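Thymidylate synthase (Enterobacteria phage T4, PDB 1TIS) catalyses, as a homodimer, the reductive methylation of dUMP to dTMP with methylenetetrahydrofolate as carbon donor, a step in the synthesis of dTTP. Local coordinates at residues A[67-72]-A[83-88]; A[140-145]-A[153-158]; A[73-78]-A[264-269]. One frame throughout, in Å; residues are numbered along the deposited sequence.

Contact 1. Residues A[67-72]-A[83-88]; sequences TNVNDL and GKTVWD
Two torsions bring this contact together: with chi1 at -169°, Val69 swings CG1 away from its own backbone N and toward Thr85 and Asp88, while Leu72, its CG likewise anti to N (chi1 161°), brings CG and both methyls against Thr85. Both residues sit one turn apart in the first part of helix 69-77, and the methyl of Thr85 is the apolar point they share: Thr85 CG2 lies 3.9 Å from Val69 CG1 and 3.9 Å from Leu72 CD2. The hydroxyl oxygen also lies against the leucine, Thr85 OG1 3.7 Å from Leu72 CG. Leu72 CD2 also approaches Trp87 CD1, at 3.8 Å, obliquely to the indole, the two side chains crossing at about a right angle. The indole NE1 is hydrogen-bonded to Glu58 of helix 53-64, and the Trp87 and Trp61 rings meet edge-to-face. Asp88 OD1, 3.6 Å from Val69 CG1, has a long, weak ion pair with Arg73.

Each segment holds its own shape. Asn68 is the N-cap of the helix, OD1 accepting from Asn70 N at 2.6 Å, and residues 85-88 form a type I turn closed by Asp88 N to Thr85 O. With no hydrogen bond crossing between the segments, the turn rests on the helix through van der Waals contacts, mostly carbon against carbon: shape and apolar burial join the two, while polar bonds act within each.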
ATOM      1  N   THR A  67      12.833  16.912 -10.993  1.00 13.38           N
ATOM      2  CA  THR A  67      13.714  16.246 -10.079  1.00  9.92           C
ATOM      3  C   THR A  67      14.882  17.163  -9.805  1.00  8.17           C
ATOM      4  O   THR A  67      15.833  16.800  -9.096  1.00  8.12           O
ATOM      5  CB  THR A  67      14.098  14.966 -10.757  1.00  5.07           C
ATOM      6  OG1 THR A  67      14.979  14.317  -9.899  1.00 11.98           O
ATOM      7  CG2 THR A  67      14.798  15.194 -12.075  1.00 12.61           C
ATOM      8  N   ASN A  68      14.818  18.376 -10.354  1.00  8.43           N
ATOM      9  CA  ASN A  68      15.888  19.298 -10.115  1.00  8.62           C
ATOM     10  C   ASN A  68      15.274  20.250  -9.149  1.00  6.30           C
ATOM     11  O   ASN A  68      14.230  20.831  -9.462  1.00  8.24           O
ATOM     12  CB  ASN A  68      16.272  20.039 -11.342  1.00 10.36           C
ATOM     13  CG  ASN A  68      17.345  21.052 -11.008  1.00 16.06           C
ATOM     14  OD1 ASN A  68      17.358  21.764 -10.004  1.00 10.27           O
ATOM     15  ND2 ASN A  68      18.339  21.138 -11.860  1.00 31.49           N
ATOM     16  N   VAL A  69      16.046  20.445  -8.077  1.00 10.80           N
ATOM     17  CA  VAL A  69      15.719  21.273  -6.922  1.00 11.11           C
ATOM     18  C   VAL A  69      15.469  22.709  -7.317  1.00 17.44           C
ATOM     19  O   VAL A  69      14.479  23.262  -6.815  1.00 20.50           O
ATOM     20  CB  VAL A  69      16.834  21.335  -5.870  1.00 10.12           C
ATOM     21  CG1 VAL A  69      16.270  21.994  -4.616  1.00  5.27           C
ATOM     22  CG2 VAL A  69      17.340  19.979  -5.504  1.00  8.88           C
ATOM     23  N   ASN A  70      16.300  23.344  -8.166  1.00 17.27           N
ATOM     24  CA  ASN A  70      16.073  24.736  -8.558  1.00 25.55           C
ATOM     25  C   ASN A  70      14.688  24.944  -9.168  1.00 26.12           C
ATOM     26  O   ASN A  70      14.072  26.000  -9.024  1.00 28.15           O
ATOM     27  CB  ASN A  70      17.025  25.252  -9.613  1.00 35.37           C
ATOM     28  CG  ASN A  70      18.512  25.124  -9.339  1.00 44.61           C
ATOM     29  OD1 ASN A  70      19.073  24.024  -9.446  1.00 46.43           O
ATOM     30  ND2 ASN A  70      19.193  26.227  -9.009  1.00 48.18           N
ATOM     31  N   ASP A  71      14.116  23.937  -9.822  1.00 24.16           N
ATOM     32  CA  ASP A  71      12.794  24.085 -10.381  1.00 25.76           C
ATOM     33  C   ASP A  71      11.779  24.328  -9.288  1.00 25.53           C
ATOM     34  O   ASP A  71      10.890  25.169  -9.439  1.00 28.97           O
ATOM     35  CB  ASP A  71      12.380  22.848 -11.142  1.00 25.74           C
ATOM     36  CG  ASP A  71      13.160  22.630 -12.420  1.00 24.49           C
ATOM     37  OD1 ASP A  71      13.140  23.503 -13.290  1.00 22.56           O
ATOM     38  OD2 ASP A  71      13.768  21.572 -12.529  1.00 25.02           O
ATOM     39  N   LEU A  72      11.957  23.609  -8.179  1.00 22.25           N
ATOM     40  CA  LEU A  72      11.081  23.720  -7.031  1.00 19.94           C
ATOM     41  C   LEU A  72      11.285  25.158  -6.542  1.00 24.54           C
ATOM     42  O   LEU A  72      10.282  25.873  -6.361  1.00 26.89           O
ATOM     43  CB  LEU A  72      11.502  22.610  -6.036  1.00  9.53           C
ATOM     44  CG  LEU A  72      11.158  22.607  -4.546  1.00  6.56           C
ATOM     45  CD1 LEU A  72       9.668  22.768  -4.294  1.00  9.90           C
ATOM     46  CD2 LEU A  72      11.568  21.276  -3.970  1.00  2.00           C
ATOM     47  N   GLY A  83      16.192  31.415  -1.884  1.00 26.47           N
ATOM     48  CA  GLY A  83      15.119  30.827  -1.105  1.00 26.88           C
ATOM     49  C   GLY A  83      15.390  29.367  -0.755  1.00 25.23           C
ATOM     50  O   GLY A  83      15.607  28.491  -1.589  1.00 23.42           O
ATOM     51  N   LYS A  84      15.401  29.069   0.529  1.00 28.16           N
ATOM     52  CA  LYS A  84      15.570  27.687   0.941  1.00 33.15           C
ATOM     53  C   LYS A  84      14.302  26.978   0.525  1.00 29.93           C
ATOM     54  O   LYS A  84      13.314  27.613   0.121  1.00 29.16           O
ATOM     55  CB  LYS A  84      15.778  27.551   2.479  1.00 39.10           C
ATOM     56  CG  LYS A  84      14.760  28.350   3.272  1.00 47.04           C
ATOM     57  CD  LYS A  84      14.761  28.184   4.782  1.00 48.60           C
ATOM     58  CE  LYS A  84      13.569  29.008   5.323  1.00 50.23           C
ATOM     59  NZ  LYS A  84      12.294  28.687   4.672  1.00 49.01           N
ATOM     60  N   THR A  85      14.410  25.667   0.662  1.00 29.87           N
ATOM     61  CA  THR A  85      13.366  24.754   0.292  1.00 33.71           C
ATOM     62  C   THR A  85      13.671  23.392   0.916  1.00 30.52           C
ATOM     63  O   THR A  85      14.813  22.993   1.155  1.00 35.27           O
ATOM     64  CB  THR A  85      13.274  24.691  -1.260  1.00 35.13           C
ATOM     65  OG1 THR A  85      11.875  24.607  -1.493  1.00 37.00           O
ATOM     66  CG2 THR A  85      13.962  23.520  -1.938  1.00 36.84           C
ATOM     67  N   VAL A  86      12.543  22.736   1.168  1.00 24.98           N
ATOM     68  CA  VAL A  86      12.381  21.423   1.773  1.00 18.34           C
ATOM     69  C   VAL A  86      13.331  20.300   1.348  1.00 21.67           C
ATOM     70  O   VAL A  86      13.546  19.371   2.129  1.00 19.45           O
ATOM     71  CB  VAL A  86      10.902  20.974   1.546  1.00 15.56           C
ATOM     72  CG1 VAL A  86      10.062  21.519   2.682  1.00 11.39           C
ATOM     73  CG2 VAL A  86      10.343  21.473   0.189  1.00  8.07           C
ATOM     74  N   TRP A  87      13.891  20.306   0.126  1.00 19.05           N
ATOM     75  CA  TRP A  87      14.811  19.255  -0.245  1.00 21.46           C
ATOM     76  C   TRP A  87      16.254  19.735  -0.224  1.00 24.27           C
ATOM     77  O   TRP A  87      17.166  18.935  -0.408  1.00 25.13           O
ATOM     78  CB  TRP A  87      14.470  18.700  -1.648  1.00 22.89           C
ATOM     79  CG  TRP A  87      13.293  17.709  -1.696  1.00 17.30           C
ATOM     80  CD1 TRP A  87      12.039  18.215  -1.766  1.00 16.19           C
ATOM     81  CD2 TRP A  87      13.309  16.315  -1.718  1.00 15.61           C
ATOM     82  NE1 TRP A  87      11.271  17.170  -1.848  1.00 17.44           N
ATOM     83  CE2 TRP A  87      11.966  16.038  -1.825  1.00 12.30           C
ATOM     84  CE3 TRP A  87      14.174  15.230  -1.681  1.00 20.01           C
ATOM     85  CZ2 TRP A  87      11.453  14.763  -1.898  1.00  8.59           C
ATOM     86  CZ3 TRP A  87      13.679  13.931  -1.756  1.00 14.68           C
ATOM     87  CH2 TRP A  87      12.332  13.705  -1.862  1.00 10.34           C
ATOM     88  N   ASP A  88      16.544  20.998   0.081  1.00 27.49           N
ATOM     89  CA  ASP A  88      17.908  21.512   0.083  1.00 27.93           C
ATOM     90  C   ASP A  88      18.924  20.774   0.930  1.00 28.93           C
ATOM     91  O   ASP A  88      19.916  20.239   0.418  1.00 25.61           O
ATOM     92  CB  ASP A  88      17.906  22.953   0.520  1.00 25.70           C
ATOM     93  CG  ASP A  88      17.410  23.898  -0.546  1.00 23.18           C
ATOM     94  OD1 ASP A  88      17.663  23.714  -1.737  1.00 22.98           O
ATOM     95  OD2 ASP A  88      16.776  24.856  -0.156  1.00 23.52           O
TER

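Contact 2. Residues A[140-145]-A[153-158]; sequences VSAWNP and LPPCHM
Met158 O accepts from Ala142 N at 2.6 Å, the N-H...O angle being 154° and the donor tilted somewhat from the carbonyl plane; Ser141 CA adds a CH...O contact to the same oxygen at 3.4 Å. The Ala142-Met158 bond is the one hydrogen bond between the segments. Beside it, the Trp143 side chain lies side by side with Pro154, pointing the same way, and crosses Pro155 at about a right angle. Trp143 CB meets Met158 CB at 4.1 Å, and the six-membered ring reaches the two prolines, Trp143 CZ3 to Pro154 CB at 4.0 Å and Trp143 CE3 to Pro155 CD at 4.1 Å. The sulfur of Met158 makes an oblique Met-aromatic contact, SD 5.0 Å from the centre of the six-membered ring of Trp143; Met158 CG stands between the backbone N and the carbonyl carbon (chi1 62°), and the chain bends at chi3.

Cys156 points away from residues 140-145, and its N is hydrogen-bonded to Tyr109. Across the dimer interface, Pro154 packs on Arg137 of the second subunit and Met158 on its Phe159. The arrangement is that of the thymidylate synthase active-site loop: a Pro-Pro-Cys-His sequence, carrying the probable nucleophile Cys156, runs into strand 157-164 and is backed by the loop 140-145.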
ATOM      1  N   VAL A 140      -1.074   4.847  -8.437  1.00  2.00           N
ATOM      2  CA  VAL A 140       0.207   5.265  -8.999  1.00  2.02           C
ATOM      3  C   VAL A 140       1.306   4.971  -7.984  1.00  2.00           C
ATOM      4  O   VAL A 140       1.430   5.490  -6.890  1.00  2.00           O
ATOM      5  CB  VAL A 140       0.254   6.815  -9.500  1.00  2.02           C
ATOM      6  CG1 VAL A 140      -1.142   7.324  -9.667  1.00  2.00           C
ATOM      7  CG2 VAL A 140       1.015   7.752  -8.597  1.00  2.00           C
ATOM      8  N   SER A 141       2.075   3.960  -8.316  1.00  2.79           N
ATOM      9  CA  SER A 141       3.164   3.477  -7.510  1.00  2.01           C
ATOM     10  C   SER A 141       4.304   4.421  -7.756  1.00  7.35           C
ATOM     11  O   SER A 141       4.478   4.861  -8.901  1.00 12.53           O
ATOM     12  CB  SER A 141       3.528   2.087  -7.970  1.00  4.30           C
ATOM     13  OG  SER A 141       4.690   1.554  -7.344  1.00  7.78           O
ATOM     14  N   ALA A 142       5.079   4.720  -6.729  1.00  5.93           N
ATOM     15  CA  ALA A 142       6.248   5.570  -6.890  1.00  7.14           C
ATOM     16  C   ALA A 142       7.496   4.735  -6.587  1.00  6.52           C
ATOM     17  O   ALA A 142       8.607   5.051  -7.003  1.00  5.65           O
ATOM     18  CB  ALA A 142       6.202   6.742  -5.918  1.00  7.97           C
ATOM     19  N   TRP A 143       7.366   3.620  -5.872  1.00  6.90           N
ATOM     20  CA  TRP A 143       8.507   2.789  -5.564  1.00  3.93           C
ATOM     21  C   TRP A 143       8.805   2.043  -6.845  1.00  3.76           C
ATOM     22  O   TRP A 143       7.982   1.316  -7.405  1.00  6.41           O
ATOM     23  CB  TRP A 143       8.125   1.868  -4.454  1.00  2.51           C
ATOM     24  CG  TRP A 143       9.186   0.942  -3.907  1.00  5.09           C
ATOM     25  CD1 TRP A 143       9.259  -0.369  -4.322  1.00  5.80           C
ATOM     26  CD2 TRP A 143      10.035   1.228  -2.866  1.00  6.07           C
ATOM     27  NE1 TRP A 143      10.134  -0.914  -3.518  1.00  7.37           N
ATOM     28  CE2 TRP A 143      10.613  -0.002  -2.645  1.00  5.50           C
ATOM     29  CE3 TRP A 143      10.381   2.293  -2.066  1.00  7.10           C
ATOM     30  CZ2 TRP A 143      11.531  -0.178  -1.631  1.00  3.01           C
ATOM     31  CZ3 TRP A 143      11.295   2.106  -1.050  1.00  4.01           C
ATOM     32  CH2 TRP A 143      11.870   0.880  -0.830  1.00  2.01           C
ATOM     33  N   ASN A 144      10.008   2.292  -7.303  1.00  3.54           N
ATOM     34  CA  ASN A 144      10.514   1.669  -8.500  1.00  7.01           C
ATOM     35  C   ASN A 144      11.705   0.836  -8.052  1.00  2.00           C
ATOM     36  O   ASN A 144      12.787   1.402  -7.930  1.00  2.02           O
ATOM     37  CB  ASN A 144      10.919   2.774  -9.504  1.00  6.67           C
ATOM     38  CG  ASN A 144      11.310   2.231 -10.863  1.00  7.99           C
ATOM     39  OD1 ASN A 144      11.977   1.208 -10.945  1.00 14.91           O
ATOM     40  ND2 ASN A 144      10.939   2.827 -11.985  1.00  6.86           N
ATOM     41  N   PRO A 145      11.594  -0.474  -7.787  1.00  2.01           N
ATOM     42  CA  PRO A 145      12.658  -1.294  -7.199  1.00  2.00           C
ATOM     43  C   PRO A 145      13.984  -1.131  -7.933  1.00  4.80           C
ATOM     44  O   PRO A 145      15.063  -0.876  -7.387  1.00  6.15           O
ATOM     45  CB  PRO A 145      12.124  -2.722  -7.255  1.00  2.00           C
ATOM     46  CG  PRO A 145      10.625  -2.556  -7.265  1.00  2.00           C
ATOM     47  CD  PRO A 145      10.426  -1.290  -8.108  1.00  2.01           C
ATOM     48  N   LEU A 153      16.481  10.021  -1.480  1.00 33.27           N
ATOM     49  CA  LEU A 153      15.695   9.435  -0.404  1.00 32.46           C
ATOM     50  C   LEU A 153      14.662   8.579  -1.138  1.00 26.69           C
ATOM     51  O   LEU A 153      13.877   9.118  -1.938  1.00 28.14           O
ATOM     52  CB  LEU A 153      15.048  10.592   0.417  1.00 35.35           C
ATOM     53  CG  LEU A 153      13.857  10.487   1.408  1.00 34.26           C
ATOM     54  CD1 LEU A 153      13.888  11.762   2.236  1.00 35.95           C
ATOM     55  CD2 LEU A 153      12.492  10.422   0.737  1.00 28.48           C
ATOM     56  N   PRO A 154      14.634   7.256  -0.991  1.00 21.50           N
ATOM     57  CA  PRO A 154      13.573   6.423  -1.576  1.00 22.09           C
ATOM     58  C   PRO A 154      12.250   6.934  -0.996  1.00 22.64           C
ATOM     59  O   PRO A 154      12.265   7.406   0.154  1.00 31.94           O
ATOM     60  CB  PRO A 154      13.983   5.006  -1.173  1.00 16.44           C
ATOM     61  CG  PRO A 154      14.735   5.231   0.114  1.00 16.47           C
ATOM     62  CD  PRO A 154      15.547   6.487  -0.165  1.00 19.66           C
ATOM     63  N   PRO A 155      11.117   6.957  -1.714  1.00 18.35           N
ATOM     64  CA  PRO A 155       9.907   7.687  -1.329  1.00 14.18           C
ATOM     65  C   PRO A 155       9.399   7.218   0.011  1.00  7.35           C
ATOM     66  O   PRO A 155       9.504   6.030   0.249  1.00  7.09           O
ATOM     67  CB  PRO A 155       8.922   7.417  -2.444  1.00 12.92           C
ATOM     68  CG  PRO A 155       9.811   7.110  -3.614  1.00 14.09           C
ATOM     69  CD  PRO A 155      10.866   6.227  -2.945  1.00 19.21           C
ATOM     70  N   CYS A 156       8.940   8.035   0.948  1.00  8.41           N
ATOM     71  CA  CYS A 156       8.302   7.452   2.126  1.00 13.02           C
ATOM     72  C   CYS A 156       6.850   7.245   1.700  1.00 12.87           C
ATOM     73  O   CYS A 156       6.243   6.221   2.044  1.00 11.42           O
ATOM     74  CB  CYS A 156       8.351   8.374   3.373  1.00 14.52           C
ATOM     75  SG  CYS A 156       9.995   8.688   4.083  1.00 21.13           S
ATOM     76  N   HIS A 157       6.254   8.167   0.923  1.00 10.31           N
ATOM     77  CA  HIS A 157       4.899   7.934   0.444  1.00 13.23           C
ATOM     78  C   HIS A 157       5.037   7.308  -0.956  1.00 20.80           C
ATOM     79  O   HIS A 157       5.499   7.954  -1.915  1.00 27.45           O
ATOM     80  CB  HIS A 157       4.083   9.253   0.411  1.00  9.31           C
ATOM     81  CG  HIS A 157       4.736  10.596   0.089  1.00  6.69           C
ATOM     82  ND1 HIS A 157       5.561  11.269   0.859  1.00  4.35           N
ATOM     83  CD2 HIS A 157       4.527  11.365  -1.042  1.00  8.26           C
ATOM     84  CE1 HIS A 157       5.852  12.399   0.243  1.00  4.89           C
ATOM     85  NE2 HIS A 157       5.238  12.460  -0.895  1.00  2.01           N
ATOM     86  N   MET A 158       4.660   6.029  -1.091  1.00 17.87           N
ATOM     87  CA  MET A 158       4.942   5.294  -2.309  1.00 11.33           C
ATOM     88  C   MET A 158       3.828   4.794  -3.182  1.00  6.31           C
ATOM     89  O   MET A 158       4.079   4.391  -4.312  1.00  4.49           O
ATOM     90  CB  MET A 158       5.782   4.114  -1.964  1.00 12.02           C
ATOM     91  CG  MET A 158       5.065   3.155  -1.034  1.00  9.30           C
ATOM     92  SD  MET A 158       6.306   2.004  -0.395  1.00  2.84           S
ATOM     93  CE  MET A 158       6.966   3.309   0.595  1.00  6.21           C
TER

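Contact 3. Residues A[73-78]-A[264-269]; sequences RLIQHD and LRPKDF
Leu74 meets Arg265 with both methyls. Its CG is anti to the backbone N (chi1 178°), the setting that places them there, and Leu74 CD1 lies over one face of the Arg265 guanidinium, 3.5 Å above its plane and offset toward the rim, with Arg265 NH1 3.7 Å from Leu74 CD1. Leu74 CD2 is 3.9 Å from Arg265 NH2, so the flat cation rests against the leucine branch. The arginine chain bends at chi2 (-71°) and carries the guanidinium across to Leu74.

Ile75 contributes mainly its backbone. Its carbonyl O faces the aliphatic part of Arg265, with Ile75 O 3.4 Å from Arg265 CD, and the ring of Pro266 also lies against this carbonyl. Neither approach is a hydrogen bond, as carbon atoms face the oxygen. The Ile75 side chain touches the same ring more loosely, through CG2. Here the C-terminal part of helix 69-77 lies against the loop that leads from helix 254-262 through a 3-10 segment at 266-268 into the short strand 269-270, so two parts of the chain distant in sequence meet on the surface of the thymidylate synthase fold.

Gln76 adds its carbonyl, with Gln76 O 4.1 Å from Pro266 CG, while its side chain packs on Ala54 and Ala57 of helix 53-64. Asp78, which leaves the helix with positive phi, brings OD1 to 4.6 Å from Arg265 NH2: opposite charges near each other, but too far apart for a salt bridge.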
ATOM      1  N   ARG A  73      12.533  25.658  -6.451  1.00 25.90           N
ATOM      2  CA  ARG A  73      12.784  27.044  -6.056  1.00 27.40           C
ATOM      3  C   ARG A  73      11.976  28.011  -6.908  1.00 28.99           C
ATOM      4  O   ARG A  73      11.328  28.925  -6.372  1.00 31.68           O
ATOM      5  CB  ARG A  73      14.218  27.478  -6.230  1.00 29.39           C
ATOM      6  CG  ARG A  73      15.168  26.980  -5.192  1.00 32.74           C
ATOM      7  CD  ARG A  73      16.466  27.750  -5.326  1.00 30.08           C
ATOM      8  NE  ARG A  73      17.401  27.194  -4.376  1.00 33.75           N
ATOM      9  CZ  ARG A  73      18.348  26.320  -4.729  1.00 36.86           C
ATOM     10  NH1 ARG A  73      18.553  25.945  -6.000  1.00 35.94           N
ATOM     11  NH2 ARG A  73      19.135  25.836  -3.769  1.00 37.75           N
ATOM     12  N   LEU A  74      11.954  27.792  -8.228  1.00 24.92           N
ATOM     13  CA  LEU A  74      11.182  28.620  -9.127  1.00 21.53           C
ATOM     14  C   LEU A  74       9.692  28.613  -8.734  1.00 21.05           C
ATOM     15  O   LEU A  74       9.092  29.687  -8.648  1.00 21.66           O
ATOM     16  CB  LEU A  74      11.467  28.076 -10.533  1.00 17.67           C
ATOM     17  CG  LEU A  74      10.896  28.544 -11.876  1.00 19.36           C
ATOM     18  CD1 LEU A  74       9.534  27.919 -11.997  1.00 22.51           C
ATOM     19  CD2 LEU A  74      10.897  30.061 -12.024  1.00 15.79           C
ATOM     20  N   ILE A  75       9.073  27.482  -8.390  1.00 16.10           N
ATOM     21  CA  ILE A  75       7.642  27.437  -8.138  1.00  9.69           C
ATOM     22  C   ILE A  75       7.320  28.151  -6.824  1.00 15.80           C
ATOM     23  O   ILE A  75       6.362  28.946  -6.698  1.00 14.56           O
ATOM     24  CB  ILE A  75       7.185  25.929  -8.125  1.00  9.46           C
ATOM     25  CG1 ILE A  75       7.461  25.301  -9.484  1.00  7.82           C
ATOM     26  CG2 ILE A  75       5.675  25.800  -7.878  1.00 13.97           C
ATOM     27  CD1 ILE A  75       7.166  23.806  -9.658  1.00  2.64           C
ATOM     28  N   GLN A  76       8.158  27.906  -5.818  1.00 15.02           N
ATOM     29  CA  GLN A  76       7.834  28.477  -4.517  1.00 16.14           C
ATOM     30  C   GLN A  76       8.149  29.949  -4.495  1.00 16.27           C
ATOM     31  O   GLN A  76       7.369  30.786  -4.075  1.00 16.49           O
ATOM     32  CB  GLN A  76       8.639  27.949  -3.330  1.00 14.78           C
ATOM     33  CG  GLN A  76       8.790  26.491  -2.995  1.00 11.46           C
ATOM     34  CD  GLN A  76       9.102  26.307  -1.530  1.00 13.06           C
ATOM     35  OE1 GLN A  76       9.163  27.270  -0.772  1.00 16.26           O
ATOM     36  NE2 GLN A  76       9.278  25.099  -1.026  1.00 10.55           N
ATOM     37  N   HIS A  77       9.392  30.180  -4.907  1.00 21.11           N
ATOM     38  CA  HIS A  77      10.063  31.454  -4.786  1.00 23.53           C
ATOM     39  C   HIS A  77      10.158  32.335  -6.019  1.00 27.14           C
ATOM     40  O   HIS A  77      10.732  33.419  -5.939  1.00 27.66           O
ATOM     41  CB  HIS A  77      11.454  31.154  -4.214  1.00 20.08           C
ATOM     42  CG  HIS A  77      11.410  30.839  -2.709  1.00 20.60           C
ATOM     43  ND1 HIS A  77      12.047  29.875  -2.012  1.00 18.87           N
ATOM     44  CD2 HIS A  77      10.645  31.563  -1.814  1.00 10.49           C
ATOM     45  CE1 HIS A  77      11.706  29.977  -0.763  1.00 11.49           C
ATOM     46  NE2 HIS A  77      10.870  30.989  -0.673  1.00 13.11           N
ATOM     47  N   ASP A  78       9.624  31.925  -7.178  1.00 31.55           N
ATOM     48  CA  ASP A  78       9.657  32.683  -8.423  1.00 35.64           C
ATOM     49  C   ASP A  78      11.120  32.987  -8.746  1.00 41.73           C
ATOM     50  O   ASP A  78      11.450  33.911  -9.492  1.00 43.67           O
ATOM     51  CB  ASP A  78       8.844  33.979  -8.246  1.00 38.82           C
ATOM     52  CG  ASP A  78       8.265  34.620  -9.505  1.00 43.82           C
ATOM     53  OD1 ASP A  78       8.875  34.528 -10.571  1.00 47.51           O
ATOM     54  OD2 ASP A  78       7.195  35.231  -9.414  1.00 44.55           O
ATOM     55  N   LEU A 264       0.164  27.336 -11.883  1.00 23.04           N
ATOM     56  CA  LEU A 264      -0.210  27.998 -10.646  1.00 26.32           C
ATOM     57  C   LEU A 264       0.943  27.930  -9.646  1.00 26.36           C
ATOM     58  O   LEU A 264       1.415  26.837  -9.321  1.00 28.45           O
ATOM     59  CB  LEU A 264      -1.487  27.334 -10.061  1.00 27.83           C
ATOM     60  CG  LEU A 264      -2.960  27.523 -10.582  1.00 25.29           C
ATOM     61  CD1 LEU A 264      -3.070  28.485 -11.774  1.00 21.14           C
ATOM     62  CD2 LEU A 264      -3.476  26.127 -10.933  1.00 20.63           C
ATOM     63  N   ARG A 265       1.479  29.090  -9.224  1.00 23.58           N
ATOM     64  CA  ARG A 265       2.515  29.149  -8.185  1.00 21.82           C
ATOM     65  C   ARG A 265       1.788  29.033  -6.840  1.00 20.15           C
ATOM     66  O   ARG A 265       0.559  29.165  -6.902  1.00 28.27           O
ATOM     67  CB  ARG A 265       3.243  30.476  -8.237  1.00 23.25           C
ATOM     68  CG  ARG A 265       4.046  30.826  -9.479  1.00 31.15           C
ATOM     69  CD  ARG A 265       5.348  30.049  -9.716  1.00 36.77           C
ATOM     70  NE  ARG A 265       6.168  30.719 -10.734  1.00 43.45           N
ATOM     71  CZ  ARG A 265       6.435  30.224 -11.959  1.00 43.89           C
ATOM     72  NH1 ARG A 265       6.018  29.024 -12.366  1.00 42.32           N
ATOM     73  NH2 ARG A 265       7.162  30.953 -12.807  1.00 44.15           N
ATOM     74  N   PRO A 266       2.320  28.879  -5.597  1.00 16.67           N
ATOM     75  CA  PRO A 266       1.527  28.626  -4.380  1.00 13.55           C
ATOM     76  C   PRO A 266       0.600  29.720  -3.846  1.00 12.53           C
ATOM     77  O   PRO A 266      -0.248  29.465  -2.985  1.00 12.10           O
ATOM     78  CB  PRO A 266       2.544  28.185  -3.346  1.00  7.36           C
ATOM     79  CG  PRO A 266       3.759  28.916  -3.750  1.00 12.06           C
ATOM     80  CD  PRO A 266       3.743  28.879  -5.271  1.00 15.87           C
ATOM     81  N   LYS A 267       0.682  30.950  -4.370  1.00 13.37           N
ATOM     82  CA  LYS A 267      -0.237  31.992  -3.961  1.00 14.69           C
ATOM     83  C   LYS A 267      -1.644  31.579  -4.300  1.00 13.41           C
ATOM     84  O   LYS A 267      -2.549  31.923  -3.557  1.00 17.03           O
ATOM     85  CB  LYS A 267       0.016  33.343  -4.641  1.00 18.47           C
ATOM     86  CG  LYS A 267      -0.357  33.546  -6.105  1.00 26.64           C
ATOM     87  CD  LYS A 267       0.762  33.187  -7.092  1.00 36.77           C
ATOM     88  CE  LYS A 267       0.327  33.481  -8.540  1.00 40.54           C
ATOM     89  NZ  LYS A 267       1.401  33.352  -9.512  1.00 43.58           N
ATOM     90  N   ASP A 268      -1.839  30.808  -5.374  1.00 15.90           N
ATOM     91  CA  ASP A 268      -3.146  30.398  -5.860  1.00 14.20           C
ATOM     92  C   ASP A 268      -3.968  29.432  -5.025  1.00 18.78           C
ATOM     93  O   ASP A 268      -5.051  29.000  -5.437  1.00 18.84           O
ATOM     94  CB  ASP A 268      -2.983  29.790  -7.214  1.00 12.65           C
ATOM     95  CG  ASP A 268      -2.812  30.779  -8.350  1.00 17.90           C
ATOM     96  OD1 ASP A 268      -3.607  31.736  -8.466  1.00 18.44           O
ATOM     97  OD2 ASP A 268      -1.890  30.546  -9.143  1.00 16.96           O
ATOM     98  N   PHE A 269      -3.497  29.035  -3.855  1.00 21.53           N
ATOM     99  CA  PHE A 269      -4.174  28.016  -3.088  1.00 22.91           C
ATOM    100  C   PHE A 269      -4.305  28.748  -1.791  1.00 24.69           C
ATOM    101  O   PHE A 269      -3.285  29.226  -1.299  1.00 28.37           O
ATOM    102  CB  PHE A 269      -3.299  26.765  -2.914  1.00 21.76           C
ATOM    103  CG  PHE A 269      -2.879  26.055  -4.198  1.00 25.34           C
ATOM    104  CD1 PHE A 269      -1.987  26.670  -5.076  1.00 30.00           C
ATOM    105  CD2 PHE A 269      -3.376  24.800  -4.501  1.00 24.84           C
ATOM    106  CE1 PHE A 269      -1.600  26.043  -6.246  1.00 30.48           C
ATOM    107  CE2 PHE A 269      -2.988  24.174  -5.673  1.00 27.59           C
ATOM    108  CZ  PHE A 269      -2.104  24.792  -6.543  1.00 30.65           C
TER

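Contacts 1 and 3 share helix 69-77: residues 67-72 hold its start and residues 73-78 its end, and the two centres are about 12 Å apart. They touch as well, through a weak ion pair between Asp88 and Arg73. The centre of contact 2 lies about 19 Å from that of contact 1, which it touches where Trp87 packs on Leu153, and about 25 Å from that of contact 3. Along the chain, contacts 1 and 2 follow in series, contacts 1 and 3 cross, and contact 2 is nested in the long loop that contact 3 closes. Contact 3 ties helix 69-77 to the loop before strand 269-270, while Trp87 links contact 1 to the segment that carries Cys156.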